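Local atomic coordinates of probable transcriptional regulator (Pseudomonas aeruginosa, PDB entry 2NNN), a protein that probably binds DNA as a transcriptional regulator of the MarR family, through a winged helix-turn-helix domain. Residues A[53-58]-A[71-76]; A[79-84]-A[103-108]; A[85-88]-A[92-95]. One frame throughout, in Å; residues are numbered along the deposited sequence.

Contact 1 (53-58 with 71-76) is the buried one: helix 55-61 meets helix 66-78 through aliphatic groups and one amide. Contact 2 (79-84 with 103-108) is partly buried and joins the turn leading into strand 82-87 to helix 100-121, with a leucine against the carbon chain of a glutamate and an arginine near its carboxylate. Contact 3 (85-88 with 92-95) lies on the surface, its centre about 23 Å from the centre of the chain, and is the one of the three closed by backbone hydrogen bonds. Contacts 2 and 3 both include part of strand 82-87. Contacts 1 and 2 meet where Leu-76 O probably accepts a hydrogen bond from Leu-81 N, 2.9 Å away.

Contact 1: A[53-58]-A[71-76]; sequences CPQNQL and GVVERL
Val-73 turns CG1 anti to its backbone N (chi1 168°) and CG2 anti to its carbonyl carbon, and this fork receives Gln-55 and Leu-58 from helix 55-61. Gln-55 starts with CG trans to N (chi1 -168°) and runs on extended, which carries its terminal amide across the gap to the valine. The two helices are those of the helix-turn-helix in the MarR-type winged-helix domain; in relatives the second of them, here 66-78, is the recognition helix. Within 53-58 and 71-76 the closest CA atoms, those of Gln-55 and Val-73, are 7.9 Å apart, and the contacts within 4.5 Å are made by side chains.

The amide nitrogen of Gln-55 reaches the valine's branch point: NE2 is 3.4 Å from Val-73 CG1 and 3.5 Å from Val-73 CB. Since these partners are carbons, the approach is van der Waals contact. One turn on, Leu-58 brings a single branch, its CD2 reaching Val-73 CG2 at 3.9 Å. Both side chains meet the valine at a slant, and together the segments bury 134 Å². That modest area is supplemented by neighbours: Ile-82 and Val-96 of the two wing strands also touch Val-73, while Leu-47 of helix 38-50 packs on Leu-58.

The ends of the segments have their own fixings. Pro-54 occupies the N-cap position of helix 55-61, and Leu-58 N donates to Pro-54 O at 2.8 Å, closing the first turn. On the other helix, Gly-71 O accepts from two donors of Arg-75, its backbone N and its NE, which arrive from opposite faces of the carbonyl plane. The side-chain bond, Arg-75 NE to Gly-71 O, measures 3.0 Å, and the oxygen lies near the guanidinium plane.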
# COMPACT_ATOMS: atom_id res chain seq x y z
N CYS A 53 -7.90 12.02 22.47
CA CYS A 53 -7.59 10.61 22.29
C CYS A 53 -6.10 10.46 22.49
O CYS A 53 -5.34 11.33 22.06
CB CYS A 53 -7.95 10.18 20.85
SG CYS A 53 -8.34 8.43 20.62
N PRO A 54 -5.66 9.38 23.16
CA PRO A 54 -4.21 9.12 23.24
C PRO A 54 -3.61 8.87 21.85
O PRO A 54 -4.27 8.27 21.00
CB PRO A 54 -4.14 7.84 24.09
CG PRO A 54 -5.48 7.70 24.74
CD PRO A 54 -6.47 8.38 23.87
N GLN A 55 -2.37 9.32 21.62
CA GLN A 55 -1.72 9.20 20.30
C GLN A 55 -1.63 7.77 19.77
O GLN A 55 -1.90 7.51 18.60
CB GLN A 55 -0.32 9.83 20.32
CG GLN A 55 0.32 10.04 18.95
CD GLN A 55 1.64 10.78 19.05
OE1 GLN A 55 2.68 10.19 19.34
NE2 GLN A 55 1.61 12.08 18.80
N ASN A 56 -1.25 6.84 20.64
CA ASN A 56 -1.10 5.43 20.28
C ASN A 56 -2.45 4.75 20.02
O ASN A 56 -2.55 3.83 19.18
CB ASN A 56 -0.32 4.69 21.36
CG ASN A 56 1.18 5.03 21.34
OD1 ASN A 56 1.65 5.88 20.56
ND2 ASN A 56 1.93 4.34 22.19
N GLN A 57 -3.47 5.20 20.75
CA GLN A 57 -4.83 4.76 20.51
C GLN A 57 -5.34 5.30 19.18
O GLN A 57 -6.02 4.59 18.45
CB GLN A 57 -5.75 5.22 21.64
CG GLN A 57 -7.19 4.74 21.48
CD GLN A 57 -7.92 4.73 22.80
OE1 GLN A 57 -7.68 3.86 23.64
NE2 GLN A 57 -8.82 5.68 22.99
N LEU A 58 -5.01 6.55 18.87
CA LEU A 58 -5.33 7.13 17.58
C LEU A 58 -4.69 6.26 16.48
O LEU A 58 -5.30 5.99 15.45
CB LEU A 58 -4.85 8.59 17.50
CG LEU A 58 -4.98 9.29 16.13
CD1 LEU A 58 -6.42 9.30 15.59
CD2 LEU A 58 -4.39 10.71 16.10
N GLY A 71 4.68 10.48 13.87
CA GLY A 71 5.18 11.42 12.88
C GLY A 71 4.08 12.05 12.05
O GLY A 71 4.23 13.18 11.57
N VAL A 72 2.98 11.32 11.85
CA VAL A 72 1.81 11.91 11.23
C VAL A 72 1.29 13.05 12.12
O VAL A 72 1.04 14.16 11.62
CB VAL A 72 0.70 10.86 10.97
CG1 VAL A 72 -0.67 11.52 10.88
CG2 VAL A 72 1.02 10.07 9.72
N VAL A 73 1.16 12.79 13.42
CA VAL A 73 0.66 13.80 14.36
C VAL A 73 1.61 15.00 14.46
O VAL A 73 1.17 16.14 14.54
CB VAL A 73 0.35 13.21 15.76
CG1 VAL A 73 0.11 14.32 16.79
CG2 VAL A 73 -0.86 12.30 15.70
N GLU A 74 2.91 14.73 14.41
CA GLU A 74 3.90 15.81 14.42
C GLU A 74 3.85 16.68 13.16
O GLU A 74 3.92 17.91 13.27
CB GLU A 74 5.31 15.27 14.68
CG GLU A 74 5.55 14.92 16.15
CD GLU A 74 6.79 14.06 16.40
OE1 GLU A 74 7.57 13.84 15.45
OE2 GLU A 74 6.98 13.62 17.56
N ARG A 75 3.70 16.06 11.99
CA ARG A 75 3.52 16.80 10.74
C ARG A 75 2.19 17.56 10.70
O ARG A 75 2.11 18.65 10.15
CB ARG A 75 3.67 15.88 9.53
CG ARG A 75 5.11 15.41 9.32
CD ARG A 75 5.21 14.35 8.22
NE ARG A 75 4.43 13.15 8.53
CZ ARG A 75 4.18 12.17 7.66
NH1 ARG A 75 4.64 12.24 6.41
NH2 ARG A 75 3.46 11.12 8.04
N LEU A 76 1.15 16.97 11.28
CA LEU A 76 -0.13 17.64 11.47
C LEU A 76 0.01 18.82 12.46
O LEU A 76 -0.74 19.79 12.39
CB LEU A 76 -1.15 16.62 11.99
CG LEU A 76 -2.47 16.31 11.27
CD1 LEU A 76 -2.32 16.23 9.76
CD2 LEU A 76 -3.08 15.01 11.81

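Contact 2: A[79-84]-A[103-108]; sequences RGLIQR and RAELEA
Leu-81 and Glu-105 cross at about a right angle, the leucine's two methyls set against the bent carbon chain of the glutamate. The contact ties the start of the wing in this MarR-type winged-helix domain, just before strand 82-87, to helix 100-121. The nearest CA atoms of the two segments, those of Leu-81 and Arg-103, are 7.5 Å apart, and the two segments bury 135 Å² in all.

Leu-81 divides its work between branches. CD1 lies 4.0 Å from Glu-105 CG, and CD2 is 4.1 Å from Glu-105 CB, so the methyls lean on successive carbons of the same chain. Glu-105 leaves its helix with CG anti to N (chi1 -179°) and then bends at chi2 (93°), which lays its carboxylate beside the leucine methyls, with OE2 3.9 Å from Leu-81 CD1. Leu-44 of helix 38-50 and the loop residues Asn-34 and Leu-36 touch the glutamate as well.

Arg-79 approaches the same carboxylate, again roughly perpendicular to the glutamate side chain. Its guanidinium plane is turned 68° from the carboxylate plane, and the separation exceeds salt-bridge range. The opposite charges may still attract one another, without forming a salt bridge. Between these two partners, Gly-80 takes a positive phi in a Schellman motif that ends helix 66-78 and redirects the chain toward Leu-81. The Arg-79 guanidinium comes nearest to 103-108 through NH2, 4.1 Å from Glu-105 OE2.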
# COMPACT_ATOMS: atom_id res chain seq x y z
N ARG A 79 1.71 22.03 10.98
CA ARG A 79 0.72 22.79 10.21
C ARG A 79 -0.31 23.51 11.08
O ARG A 79 -1.16 24.23 10.56
CB ARG A 79 0.01 21.88 9.20
CG ARG A 79 0.96 21.20 8.25
CD ARG A 79 0.26 20.12 7.48
NE ARG A 79 -0.65 20.69 6.48
CZ ARG A 79 -0.41 20.74 5.17
NH1 ARG A 79 0.72 20.25 4.67
NH2 ARG A 79 -1.31 21.29 4.37
N GLY A 80 -0.24 23.32 12.40
CA GLY A 80 -1.18 23.95 13.33
C GLY A 80 -2.52 23.25 13.44
O GLY A 80 -3.50 23.85 13.89
N LEU A 81 -2.58 21.98 13.06
CA LEU A 81 -3.87 21.30 12.93
C LEU A 81 -4.29 20.47 14.14
O LEU A 81 -5.43 20.00 14.20
CB LEU A 81 -3.92 20.46 11.65
CG LEU A 81 -3.62 21.16 10.32
CD1 LEU A 81 -3.73 20.15 9.20
CD2 LEU A 81 -4.52 22.37 10.07
N ILE A 82 -3.38 20.30 15.10
CA ILE A 82 -3.70 19.55 16.31
C ILE A 82 -3.37 20.34 17.58
O ILE A 82 -2.56 21.28 17.55
CB ILE A 82 -3.03 18.13 16.37
CG1 ILE A 82 -1.50 18.20 16.26
CG2 ILE A 82 -3.58 17.20 15.29
CD1 ILE A 82 -0.79 17.98 17.57
N GLN A 83 -4.04 19.96 18.67
CA GLN A 83 -3.69 20.43 20.01
C GLN A 83 -3.50 19.25 20.96
O GLN A 83 -4.20 18.22 20.89
CB GLN A 83 -4.72 21.46 20.54
CG GLN A 83 -6.13 20.92 20.82
CD GLN A 83 -7.24 21.98 20.85
OE1 GLN A 83 -8.41 21.64 21.07
NE2 GLN A 83 -6.89 23.26 20.62
N ARG A 84 -2.51 19.39 21.84
CA ARG A 84 -2.24 18.40 22.86
C ARG A 84 -2.65 18.94 24.23
O ARG A 84 -2.66 20.16 24.47
CB ARG A 84 -0.77 17.99 22.85
CG ARG A 84 -0.30 17.31 21.56
CD ARG A 84 1.18 16.99 21.67
NE ARG A 84 1.73 16.23 20.55
CZ ARG A 84 2.30 16.78 19.48
NH1 ARG A 84 2.36 18.10 19.36
NH2 ARG A 84 2.80 16.02 18.52
N ARG A 103 -9.91 21.57 12.60
CA ARG A 103 -11.34 21.32 12.36
C ARG A 103 -11.82 21.97 11.05
O ARG A 103 -12.62 21.40 10.30
CB ARG A 103 -12.18 21.79 13.55
CG ARG A 103 -13.69 21.82 13.29
CD ARG A 103 -14.26 20.41 13.06
NE ARG A 103 -14.04 19.58 14.25
CZ ARG A 103 -14.44 18.32 14.39
NH1 ARG A 103 -15.11 17.69 13.42
NH2 ARG A 103 -14.17 17.69 15.54
N ALA A 104 -11.34 23.18 10.78
CA ALA A 104 -11.71 23.91 9.58
C ALA A 104 -11.13 23.21 8.33
O ALA A 104 -11.79 23.14 7.29
CB ALA A 104 -11.24 25.36 9.67
N GLU A 105 -9.92 22.66 8.49
CA GLU A 105 -9.22 21.87 7.46
C GLU A 105 -10.02 20.64 7.06
O GLU A 105 -10.18 20.34 5.88
CB GLU A 105 -7.88 21.42 8.01
CG GLU A 105 -7.03 20.62 7.06
CD GLU A 105 -6.06 21.49 6.28
OE1 GLU A 105 -6.16 22.73 6.34
OE2 GLU A 105 -5.18 20.92 5.62
N LEU A 106 -10.50 19.92 8.07
CA LEU A 106 -11.36 18.75 7.89
C LEU A 106 -12.59 19.10 7.05
O LEU A 106 -12.82 18.49 6.01
CB LEU A 106 -11.76 18.17 9.26
CG LEU A 106 -12.61 16.88 9.33
CD1 LEU A 106 -11.98 15.76 8.47
CD2 LEU A 106 -12.79 16.42 10.80
N GLU A 107 -13.36 20.10 7.49
CA GLU A 107 -14.56 20.56 6.76
C GLU A 107 -14.26 21.03 5.33
O GLU A 107 -15.04 20.77 4.41
CB GLU A 107 -15.31 21.65 7.53
CG GLU A 107 -15.55 21.34 9.02
CD GLU A 107 -16.17 19.96 9.27
OE1 GLU A 107 -17.16 19.59 8.59
OE2 GLU A 107 -15.66 19.26 10.17
N ALA A 108 -13.14 21.72 5.16
CA ALA A 108 -12.73 22.26 3.86
C ALA A 108 -12.26 21.13 2.93
O ALA A 108 -12.25 21.29 1.72
CB ALA A 108 -11.63 23.30 4.02

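Contact 3: A[85-88]-A[92-95]; sequences SADP and RRLL
Ser-85 and Leu-95 exchange two backbone hydrogen bonds: Leu-95 N donates to Ser-85 O at 2.7 Å, and Ser-85 N returns one to Leu-95 O at 3.0 Å. The latter donor lies in the plane of the carbonyl it meets, whereas the former is tilted from its acceptor's plane. A third bond, Asp-87 N to Arg-93 O at 2.7 Å, is almost straight, with an N-H...O angle of 176°, although the donor stands above the carbonyl plane. The same oxygen has a CA-H...O contact with Ala-86.

These bonds define an antiparallel ladder, with Ser-85 and Leu-95 as a hydrogen-bonded pair and Ala-86 and Leu-94 as a non-hydrogen-bonded pair. Strands 82-87 and 93-98 form the beta hairpin that is the wing of the winged-helix domain; in MarR relatives the wing commonly reaches DNA, and this one may do so too. The short segments 85-87 and 93-95 are far from strictly antiparallel, with 124° between their N-to-C directions, yet the CA atoms of Ala-86 and Leu-94 are only 4.6 Å apart.

Near the turn, Asp-87 and Arg-93 lie side by side and point the same way. With CG anti to N in both, the carboxylate runs along the arginine's aliphatic stem, and Asp-87 OD2 comes within 3.3 Å of Arg-93 CD. Charge attraction may contribute, but OD2 stands well out of the guanidinium plane and no N-H points at it. The other oxygen, Asp-87 OD1, accepts a hydrogen bond from Asp-89 N in the turn.

Leu-95 also packs on Asp-87. Its CD1 sits 3.5 Å from Asp-87 CB, while its second methyl, CD2, touches Pro-88 CD at 3.6 Å, the proline and leucine side chains crossing at about a right angle. Beyond the strands, Pro-52 touches Leu-95, and Pro-54 meets Arg-93.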
# COMPACT_ATOMS: atom_id res chain seq x y z
N SER A 85 -3.01 18.03 25.12
CA SER A 85 -3.45 18.39 26.46
C SER A 85 -3.43 17.15 27.34
O SER A 85 -3.71 16.06 26.86
CB SER A 85 -4.85 19.01 26.44
OG SER A 85 -5.83 18.05 26.09
N ALA A 86 -3.11 17.34 28.62
CA ALA A 86 -3.00 16.28 29.62
C ALA A 86 -4.22 15.38 29.71
O ALA A 86 -5.36 15.85 29.71
CB ALA A 86 -2.69 16.89 31.00
N ASP A 87 -3.98 14.08 29.78
CA ASP A 87 -5.03 13.12 30.07
C ASP A 87 -5.50 13.39 31.50
O ASP A 87 -4.68 13.37 32.42
CB ASP A 87 -4.50 11.69 29.90
CG ASP A 87 -5.58 10.62 30.08
OD1 ASP A 87 -6.68 10.91 30.57
OD2 ASP A 87 -5.30 9.46 29.72
N PRO A 88 -6.80 13.71 31.68
CA PRO A 88 -7.38 13.99 33.01
C PRO A 88 -7.40 12.80 33.98
O PRO A 88 -7.60 12.99 35.18
CB PRO A 88 -8.81 14.41 32.67
CG PRO A 88 -9.09 13.81 31.32
CD PRO A 88 -7.79 13.87 30.60
N ARG A 92 0.54 11.55 33.54
CA ARG A 92 1.71 11.21 32.75
C ARG A 92 1.36 11.19 31.26
O ARG A 92 2.25 11.16 30.41
CB ARG A 92 2.25 9.84 33.16
CG ARG A 92 3.71 9.61 32.79
CD ARG A 92 4.23 8.25 33.27
NE ARG A 92 3.95 7.21 32.28
CZ ARG A 92 3.15 6.16 32.47
NH1 ARG A 92 2.54 5.97 33.64
NH2 ARG A 92 2.96 5.30 31.48
N ARG A 93 0.06 11.24 30.96
CA ARG A 93 -0.42 11.01 29.60
C ARG A 93 -0.92 12.26 28.88
O ARG A 93 -1.46 13.18 29.49
CB ARG A 93 -1.51 9.94 29.64
CG ARG A 93 -1.71 9.16 28.35
CD ARG A 93 -2.56 7.92 28.61
NE ARG A 93 -2.85 7.19 27.37
CZ ARG A 93 -3.20 5.90 27.32
NH1 ARG A 93 -3.32 5.19 28.44
NH2 ARG A 93 -3.44 5.33 26.15
N LEU A 94 -0.71 12.27 27.56
CA LEU A 94 -1.20 13.31 26.67
C LEU A 94 -2.39 12.84 25.84
O LEU A 94 -2.49 11.66 25.49
CB LEU A 94 -0.09 13.78 25.73
CG LEU A 94 0.69 15.06 26.04
CD1 LEU A 94 0.71 15.33 27.53
CD2 LEU A 94 2.10 14.93 25.49
N LEU A 95 -3.26 13.78 25.53
CA LEU A 95 -4.39 13.57 24.64
C LEU A 95 -4.18 14.45 23.43
O LEU A 95 -3.77 15.60 23.56
CB LEU A 95 -5.70 13.95 25.33
CG LEU A 95 -6.55 12.89 26.04
CD1 LEU A 95 -5.74 11.78 26.67
CD2 LEU A 95 -7.49 13.53 27.05